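High-affinity zinc uptake system protein znuA (Streptococcus suis, PDB 3MFQ) probably serves as the substrate-binding component of an ABC transporter, capturing zinc or related metal ions outside the membrane for uptake into the cell. Local coordinates at residues Leu111-Val116 / Ala143-Leu148; Asp57-His62 / Glu75-Ala80. One frame throughout, in Å; residues are numbered along the deposited sequence.

Both segments of contact 2 precede those of contact 1 in the chain, and the two contacts stay separate, with about 6 Å between their nearest atoms. Contact 2 builds the edge of the four-stranded parallel sheet, while contact 1 pairs helix 109-123 with the long helix 131-156. Helix 109-123 relates them, since Val118 and Glu122 further along it touch Val79 of contact 2. Contact 1 is mostly buried and depends on side chains alone, apolar packing bordered by a salt bridge. Contact 2, only partly buried, is carried by backbone hydrogen bonds, a bridging water and a tyrosine ring laid against the neighbouring strand.

Contact 1: Leu111-Val116 / Ala143-Leu148; sequences LYKSAV and AQLDDL
Two bends near the end of the Lys113 chain, chi3 58° and chi4 69°, curl its ammonium group round to Asp146, whose CG stands anti to the carbonyl carbon so that the carboxylate reaches the bridge although its CB points along the flank of the helix. The salt bridge ties together an almost antiparallel helix pair, 109-123 and 131-156, whose short segments here run at 172° with axes 10.4 Å apart. In this family of metal-binding receptors, a long helix such as 131-156 joins the two lobes. Leucine suits the inner position of that helix: Leu145 reaches into the interface and spreads its two methyl branches over different neighbours. CD1 packs against Lys113 CG at 3.6 Å and against Val116 CG2 at 3.8 Å, its side chain sliding past both in the opposite direction. CD2 instead meets Tyr112 CD2 at 4.0 Å, at the edge of the ring and near its plane, the two side chains crossing at about a right angle. That contact occupies part of the rim of the tyrosine, whose ring also stacks with Phe266 of helix 266-281; Phe266 touches Leu145 too, which brings a third helix to the interface. Lysine serves both environments, its methylene stem lying on the leucine while its charged end turns to the exposed border. There NZ has a second, weak hydrogen bond to Gln142 O. The principal bond, Lys113 NZ to Asp146 OD2, is 2.7 Å long and arrives on the syn side of the carboxylate, well out of its plane.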
ATOM      1  N   LEU A 111       4.235   7.412   8.758  1.00 38.79           N
ATOM      2  CA  LEU A 111       5.176   6.364   8.390  1.00 35.88           C
ATOM      3  C   LEU A 111       5.726   6.567   6.985  1.00 36.90           C
ATOM      4  O   LEU A 111       6.907   6.340   6.735  1.00 39.73           O
ATOM      5  CB  LEU A 111       4.511   4.992   8.504  1.00 35.84           C
ATOM      6  CG  LEU A 111       4.705   4.285   9.846  1.00 37.83           C
ATOM      7  CD1 LEU A 111       4.781   5.289  10.983  1.00 38.95           C
ATOM      8  CD2 LEU A 111       3.604   3.265  10.087  1.00 37.35           C
ATOM      9  N   TYR A 112       4.866   6.997   6.067  1.00 32.91           N
ATOM     10  CA  TYR A 112       5.292   7.226   4.694  1.00 31.29           C
ATOM     11  C   TYR A 112       6.253   8.408   4.618  1.00 33.18           C
ATOM     12  O   TYR A 112       7.254   8.360   3.907  1.00 34.57           O
ATOM     13  CB  TYR A 112       4.088   7.442   3.778  1.00 33.05           C
ATOM     14  CG  TYR A 112       4.419   7.320   2.305  1.00 33.84           C
ATOM     15  CD1 TYR A 112       4.657   6.079   1.730  1.00 32.28           C
ATOM     16  CD2 TYR A 112       4.490   8.444   1.491  1.00 33.85           C
ATOM     17  CE1 TYR A 112       4.959   5.961   0.387  1.00 33.39           C
ATOM     18  CE2 TYR A 112       4.790   8.335   0.146  1.00 35.66           C
ATOM     19  CZ  TYR A 112       5.024   7.090  -0.401  1.00 36.52           C
ATOM     20  OH  TYR A 112       5.324   6.971  -1.739  1.00 36.62           O
ATOM     21  N   LYS A 113       5.946   9.469   5.356  1.00 34.14           N
ATOM     22  CA  LYS A 113       6.840  10.616   5.440  1.00 33.33           C
ATOM     23  C   LYS A 113       8.204  10.169   5.946  1.00 33.56           C
ATOM     24  O   LYS A 113       9.234  10.694   5.529  1.00 33.41           O
ATOM     25  CB  LYS A 113       6.266  11.681   6.371  1.00 36.88           C
ATOM     26  CG  LYS A 113       5.017  12.363   5.849  1.00 36.39           C
ATOM     27  CD  LYS A 113       4.438  13.301   6.895  1.00 38.25           C
ATOM     28  CE  LYS A 113       5.450  14.354   7.317  1.00 34.21           C
ATOM     29  NZ  LYS A 113       5.729  15.312   6.217  1.00 39.52           N
ATOM     30  N   SER A 114       8.202   9.199   6.854  1.00 45.59           N
ATOM     31  CA  SER A 114       9.441   8.633   7.362  1.00 43.82           C
ATOM     32  C   SER A 114      10.209   7.971   6.229  1.00 44.66           C
ATOM     33  O   SER A 114      11.394   8.236   6.035  1.00 46.55           O
ATOM     34  CB  SER A 114       9.155   7.615   8.465  1.00 46.92           C
ATOM     35  OG  SER A 114      10.357   7.039   8.950  1.00 48.21           O
ATOM     36  N   ALA A 115       9.523   7.110   5.482  1.00 36.77           N
ATOM     37  CA  ALA A 115      10.119   6.436   4.334  1.00 35.56           C
ATOM     38  C   ALA A 115      10.712   7.448   3.359  1.00 38.34           C
ATOM     39  O   ALA A 115      11.844   7.295   2.896  1.00 36.18           O
ATOM     40  CB  ALA A 115       9.079   5.574   3.636  1.00 32.82           C
ATOM     41  N   VAL A 116       9.933   8.483   3.057  1.00 36.95           N
ATOM     42  CA  VAL A 116      10.373   9.564   2.186  1.00 32.09           C
ATOM     43  C   VAL A 116      11.713  10.120   2.639  1.00 33.07           C
ATOM     44  O   VAL A 116      12.568  10.443   1.818  1.00 38.11           O
ATOM     45  CB  VAL A 116       9.345  10.707   2.162  1.00 35.23           C
ATOM     46  CG1 VAL A 116       9.974  11.984   1.624  1.00 30.93           C
ATOM     47  CG2 VAL A 116       8.123  10.306   1.348  1.00 31.88           C
ATOM     48  N   ALA A 143       5.683  18.474   2.798  1.00 51.28           N
ATOM     49  CA  ALA A 143       4.588  19.406   3.025  1.00 50.17           C
ATOM     50  C   ALA A 143       3.340  18.969   2.275  1.00 53.61           C
ATOM     51  O   ALA A 143       2.225  19.139   2.763  1.00 57.99           O
ATOM     52  CB  ALA A 143       4.990  20.806   2.612  1.00 49.63           C
ATOM     53  N   GLN A 144       3.529  18.415   1.082  1.00 48.32           N
ATOM     54  CA  GLN A 144       2.408  17.924   0.290  1.00 46.77           C
ATOM     55  C   GLN A 144       1.754  16.740   0.982  1.00 49.60           C
ATOM     56  O   GLN A 144       0.536  16.565   0.917  1.00 51.95           O
ATOM     57  CB  GLN A 144       2.866  17.529  -1.114  1.00 47.14           C
ATOM     58  CG  GLN A 144       3.227  18.707  -1.997  1.00 48.05           C
ATOM     59  CD  GLN A 144       3.673  18.277  -3.375  1.00 49.15           C
ATOM     60  OE1 GLN A 144       3.916  19.108  -4.248  1.00 55.50           O
ATOM     61  NE2 GLN A 144       3.783  16.971  -3.580  1.00 48.58           N
ATOM     62  N   LEU A 145       2.570  15.928   1.647  1.00 37.49           N
ATOM     63  CA  LEU A 145       2.061  14.813   2.431  1.00 34.13           C
ATOM     64  C   LEU A 145       1.313  15.343   3.648  1.00 35.74           C
ATOM     65  O   LEU A 145       0.304  14.777   4.063  1.00 36.49           O
ATOM     66  CB  LEU A 145       3.203  13.888   2.855  1.00 32.56           C
ATOM     67  CG  LEU A 145       3.941  13.163   1.725  1.00 33.29           C
ATOM     68  CD1 LEU A 145       5.192  12.470   2.242  1.00 29.35           C
ATOM     69  CD2 LEU A 145       3.023  12.171   1.034  1.00 34.25           C
ATOM     70  N   ASP A 146       1.809  16.442   4.210  1.00 44.75           N
ATOM     71  CA  ASP A 146       1.146  17.106   5.329  1.00 44.44           C
ATOM     72  C   ASP A 146      -0.253  17.569   4.930  1.00 48.51           C
ATOM     73  O   ASP A 146      -1.243  17.227   5.579  1.00 48.78           O
ATOM     74  CB  ASP A 146       1.968  18.303   5.808  1.00 40.66           C
ATOM     75  CG  ASP A 146       3.332  17.905   6.330  1.00 43.20           C
ATOM     76  OD1 ASP A 146       4.232  18.767   6.372  1.00 44.95           O
ATOM     77  OD2 ASP A 146       3.506  16.725   6.697  1.00 44.13           O
ATOM     78  N   ASP A 147      -0.321  18.354   3.860  1.00 73.70           N
ATOM     79  CA  ASP A 147      -1.591  18.842   3.337  1.00 72.42           C
ATOM     80  C   ASP A 147      -2.521  17.672   3.046  1.00 74.56           C
ATOM     81  O   ASP A 147      -3.724  17.742   3.300  1.00 75.45           O
ATOM     82  CB  ASP A 147      -1.365  19.657   2.062  1.00 70.75           C
ATOM     83  CG  ASP A 147      -0.401  20.812   2.268  1.00 73.41           C
ATOM     84  OD1 ASP A 147       0.081  21.370   1.261  1.00 74.92           O
ATOM     85  OD2 ASP A 147      -0.122  21.161   3.435  1.00 72.98           O
ATOM     86  N   LEU A 148      -1.950  16.596   2.513  1.00 52.80           N
ATOM     87  CA  LEU A 148      -2.710  15.396   2.185  1.00 50.05           C
ATOM     88  C   LEU A 148      -3.421  14.818   3.405  1.00 49.89           C
ATOM     89  O   LEU A 148      -4.598  14.465   3.335  1.00 47.71           O
ATOM     90  CB  LEU A 148      -1.793  14.341   1.565  1.00 45.55           C
ATOM     91  CG  LEU A 148      -2.432  12.978   1.288  1.00 51.90           C
ATOM     92  CD1 LEU A 148      -3.640  13.122   0.376  1.00 51.27           C
ATOM     93  CD2 LEU A 148      -1.416  12.011   0.691  1.00 53.74           C
TER

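Contact 2: Asp57-His62 / Glu75-Ala80; sequences DLVLYH and EKTGVA
The beta-alpha-beta unit of strand 58-61, helix 71-77 and strand 79-80 closes here, where the chain leaves the helix and comes down beside Val59, Leu60 and Tyr61. Val79 N donates to Val59 O at 2.8 Å, and Tyr61 N donates to Val79 O at 3.2 Å from above the carbonyl plane. Val79 thus bonds through both its N and its O, in the manner of parallel strands. One step earlier, a water takes the place of a direct bond, accepting from Val59 N and donating to Thr77 O. Gly78, between Thr77 and Val79 and the first residue to depart from helical geometry, has no side chain, so its CA can rest 3.7 Å from Val59 CB. Strand 79-80 is the outermost strand at this end of the four-stranded parallel sheet. On one face of that sheet Leu60 CD2 lies 4.0 Å from Val79 CB, the side chains pointing the same way and helix 109-123 touching Val79. On the other, a chi1 of 68° places Tyr61 CG between its own backbone N and carbonyl carbon, and from there the ring leans over the neighbouring strand. Ala80, small enough to fit beneath, places CB over the ring face in a CH-pi contact, 3.9 Å from the Tyr61 centroid. Gly78 C lies at the ring edge, and the hydroxyl extends to the helix end, where Tyr61 OH is 3.6 Å from Glu75 CA.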
ATOM      1  N   ASP A  57      23.141   1.137  -8.792  1.00 59.75           N
ATOM      2  CA  ASP A  57      24.020   1.891  -7.909  1.00 58.17           C
ATOM      3  C   ASP A  57      23.363   2.008  -6.541  1.00 59.06           C
ATOM      4  O   ASP A  57      24.037   2.115  -5.517  1.00 60.03           O
ATOM      5  CB  ASP A  57      24.284   3.285  -8.480  1.00 58.23           C
ATOM      6  CG  ASP A  57      24.942   3.244  -9.848  1.00 60.34           C
ATOM      7  OD1 ASP A  57      25.789   2.356 -10.082  1.00 60.62           O
ATOM      8  OD2 ASP A  57      24.615   4.108 -10.689  1.00 58.59           O
ATOM      9  N   LEU A  58      22.034   1.986  -6.542  1.00 48.75           N
ATOM     10  CA  LEU A  58      21.245   2.067  -5.319  1.00 47.97           C
ATOM     11  C   LEU A  58      19.973   1.251  -5.488  1.00 44.00           C
ATOM     12  O   LEU A  58      19.297   1.352  -6.507  1.00 45.36           O
ATOM     13  CB  LEU A  58      20.886   3.523  -5.005  1.00 46.48           C
ATOM     14  CG  LEU A  58      19.883   3.771  -3.875  1.00 39.27           C
ATOM     15  CD1 LEU A  58      20.451   3.306  -2.545  1.00 41.46           C
ATOM     16  CD2 LEU A  58      19.489   5.238  -3.802  1.00 35.43           C
ATOM     17  N   VAL A  59      19.650   0.440  -4.489  1.00 49.27           N
ATOM     18  CA  VAL A  59      18.417  -0.336  -4.519  1.00 54.43           C
ATOM     19  C   VAL A  59      17.512   0.058  -3.354  1.00 53.83           C
ATOM     20  O   VAL A  59      17.940   0.046  -2.202  1.00 55.54           O
ATOM     21  CB  VAL A  59      18.699  -1.853  -4.477  1.00 59.22           C
ATOM     22  CG1 VAL A  59      17.399  -2.638  -4.355  1.00 54.26           C
ATOM     23  CG2 VAL A  59      19.475  -2.286  -5.712  1.00 56.81           C
ATOM     24  N   LEU A  60      16.267   0.413  -3.658  1.00 49.22           N
ATOM     25  CA  LEU A  60      15.315   0.823  -2.626  1.00 46.84           C
ATOM     26  C   LEU A  60      14.088  -0.082  -2.589  1.00 49.04           C
ATOM     27  O   LEU A  60      13.527  -0.425  -3.633  1.00 49.91           O
ATOM     28  CB  LEU A  60      14.885   2.276  -2.834  1.00 42.68           C
ATOM     29  CG  LEU A  60      15.898   3.353  -2.446  1.00 41.59           C
ATOM     30  CD1 LEU A  60      15.438   4.719  -2.924  1.00 39.49           C
ATOM     31  CD2 LEU A  60      16.125   3.353  -0.943  1.00 40.89           C
ATOM     32  N   TYR A  61      13.678  -0.466  -1.383  1.00 52.45           N
ATOM     33  CA  TYR A  61      12.506  -1.318  -1.208  1.00 51.82           C
ATOM     34  C   TYR A  61      11.781  -1.023   0.103  1.00 51.91           C
ATOM     35  O   TYR A  61      12.312  -0.338   0.978  1.00 49.82           O
ATOM     36  CB  TYR A  61      12.893  -2.797  -1.283  1.00 51.12           C
ATOM     37  CG  TYR A  61      13.738  -3.280  -0.124  1.00 53.02           C
ATOM     38  CD1 TYR A  61      15.052  -2.857   0.028  1.00 53.31           C
ATOM     39  CD2 TYR A  61      13.224  -4.167   0.812  1.00 54.26           C
ATOM     40  CE1 TYR A  61      15.827  -3.300   1.084  1.00 53.85           C
ATOM     41  CE2 TYR A  61      13.993  -4.616   1.870  1.00 53.43           C
ATOM     42  CZ  TYR A  61      15.292  -4.179   2.002  1.00 55.08           C
ATOM     43  OH  TYR A  61      16.058  -4.625   3.057  1.00 52.80           O
ATOM     44  N   HIS A  62      10.566  -1.547   0.228  1.00 48.74           N
ATOM     45  CA  HIS A  62       9.746  -1.335   1.415  1.00 44.79           C
ATOM     46  C   HIS A  62      10.339  -2.027   2.634  1.00 49.28           C
ATOM     47  O   HIS A  62      10.703  -1.382   3.616  1.00 51.07           O
ATOM     48  CB  HIS A  62       8.330  -1.864   1.182  1.00 44.87           C
ATOM     49  CG  HIS A  62       7.574  -1.130   0.121  1.00 45.58           C
ATOM     50  ND1 HIS A  62       8.062  -0.960  -1.158  1.00 46.25           N
ATOM     51  CD2 HIS A  62       6.357  -0.536   0.140  1.00 43.35           C
ATOM     52  CE1 HIS A  62       7.184  -0.282  -1.875  1.00 45.05           C
ATOM     53  NE2 HIS A  62       6.140  -0.015  -1.111  1.00 44.04           N
ATOM     54  N   GLU A  75      17.607  -7.536   1.183  1.00 54.83           N
ATOM     55  CA  GLU A  75      18.343  -7.289   2.416  1.00 56.13           C
ATOM     56  C   GLU A  75      19.841  -7.288   2.162  1.00 55.56           C
ATOM     57  O   GLU A  75      20.609  -6.683   2.908  1.00 64.11           O
ATOM     58  CB  GLU A  75      18.001  -8.337   3.474  1.00 55.24           C
ATOM     59  CG  GLU A  75      16.646  -8.147   4.122  1.00 57.27           C
ATOM     60  CD  GLU A  75      16.430  -9.082   5.293  1.00 62.92           C
ATOM     61  OE1 GLU A  75      17.000 -10.195   5.282  1.00 65.45           O
ATOM     62  OE2 GLU A  75      15.691  -8.704   6.225  1.00 64.68           O
ATOM     63  N   LYS A  76      20.246  -7.966   1.096  1.00 60.37           N
ATOM     64  CA  LYS A  76      21.655  -8.121   0.778  1.00 63.73           C
ATOM     65  C   LYS A  76      22.201  -6.895   0.065  1.00 64.52           C
ATOM     66  O   LYS A  76      23.310  -6.443   0.347  1.00 68.76           O
ATOM     67  CB  LYS A  76      21.865  -9.355  -0.100  1.00 67.19           C
ATOM     68  CG  LYS A  76      23.322  -9.743  -0.305  1.00 70.18           C
ATOM     69  CD  LYS A  76      23.745 -10.855   0.655  1.00 78.26           C
ATOM     70  CE  LYS A  76      23.016 -12.164   0.357  1.00 83.26           C
ATOM     71  NZ  LYS A  76      23.369 -13.264   1.301  1.00 80.32           N
ATOM     72  N   THR A  77      21.410  -6.352  -0.853  1.00 47.56           N
ATOM     73  CA  THR A  77      21.901  -5.319  -1.755  1.00 51.20           C
ATOM     74  C   THR A  77      21.217  -3.963  -1.591  1.00 51.21           C
ATOM     75  O   THR A  77      21.755  -2.939  -2.015  1.00 51.42           O
ATOM     76  CB  THR A  77      21.758  -5.763  -3.226  1.00 55.75           C
ATOM     77  OG1 THR A  77      22.301  -4.757  -4.089  1.00 64.61           O
ATOM     78  CG2 THR A  77      20.296  -5.986  -3.577  1.00 45.29           C
ATOM     79  N   GLY A  78      20.043  -3.951  -0.968  1.00 63.39           N
ATOM     80  CA  GLY A  78      19.223  -2.755  -0.955  1.00 60.51           C
ATOM     81  C   GLY A  78      18.994  -2.093   0.390  1.00 62.89           C
ATOM     82  O   GLY A  78      19.414  -2.599   1.431  1.00 63.33           O
ATOM     83  N   VAL A  79      18.319  -0.948   0.351  1.00 48.30           N
ATOM     84  CA  VAL A  79      17.975  -0.189   1.547  1.00 42.10           C
ATOM     85  C   VAL A  79      16.464  -0.112   1.710  1.00 41.14           C
ATOM     86  O   VAL A  79      15.764   0.416   0.848  1.00 41.73           O
ATOM     87  CB  VAL A  79      18.517   1.248   1.472  1.00 39.31           C
ATOM     88  CG1 VAL A  79      17.945   2.092   2.604  1.00 38.92           C
ATOM     89  CG2 VAL A  79      20.034   1.245   1.505  1.00 40.76           C
ATOM     90  N   ALA A  80      15.962  -0.648   2.815  1.00 46.69           N
ATOM     91  CA  ALA A  80      14.541  -0.573   3.110  1.00 44.99           C
ATOM     92  C   ALA A  80      14.208   0.828   3.596  1.00 41.35           C
ATOM     93  O   ALA A  80      14.845   1.345   4.513  1.00 44.69           O
ATOM     94  CB  ALA A  80      14.161  -1.606   4.156  1.00 44.44           C
TER
HETATM   95  O   HOH W   1      21.708  -0.390  -2.574  1.00 25.44           O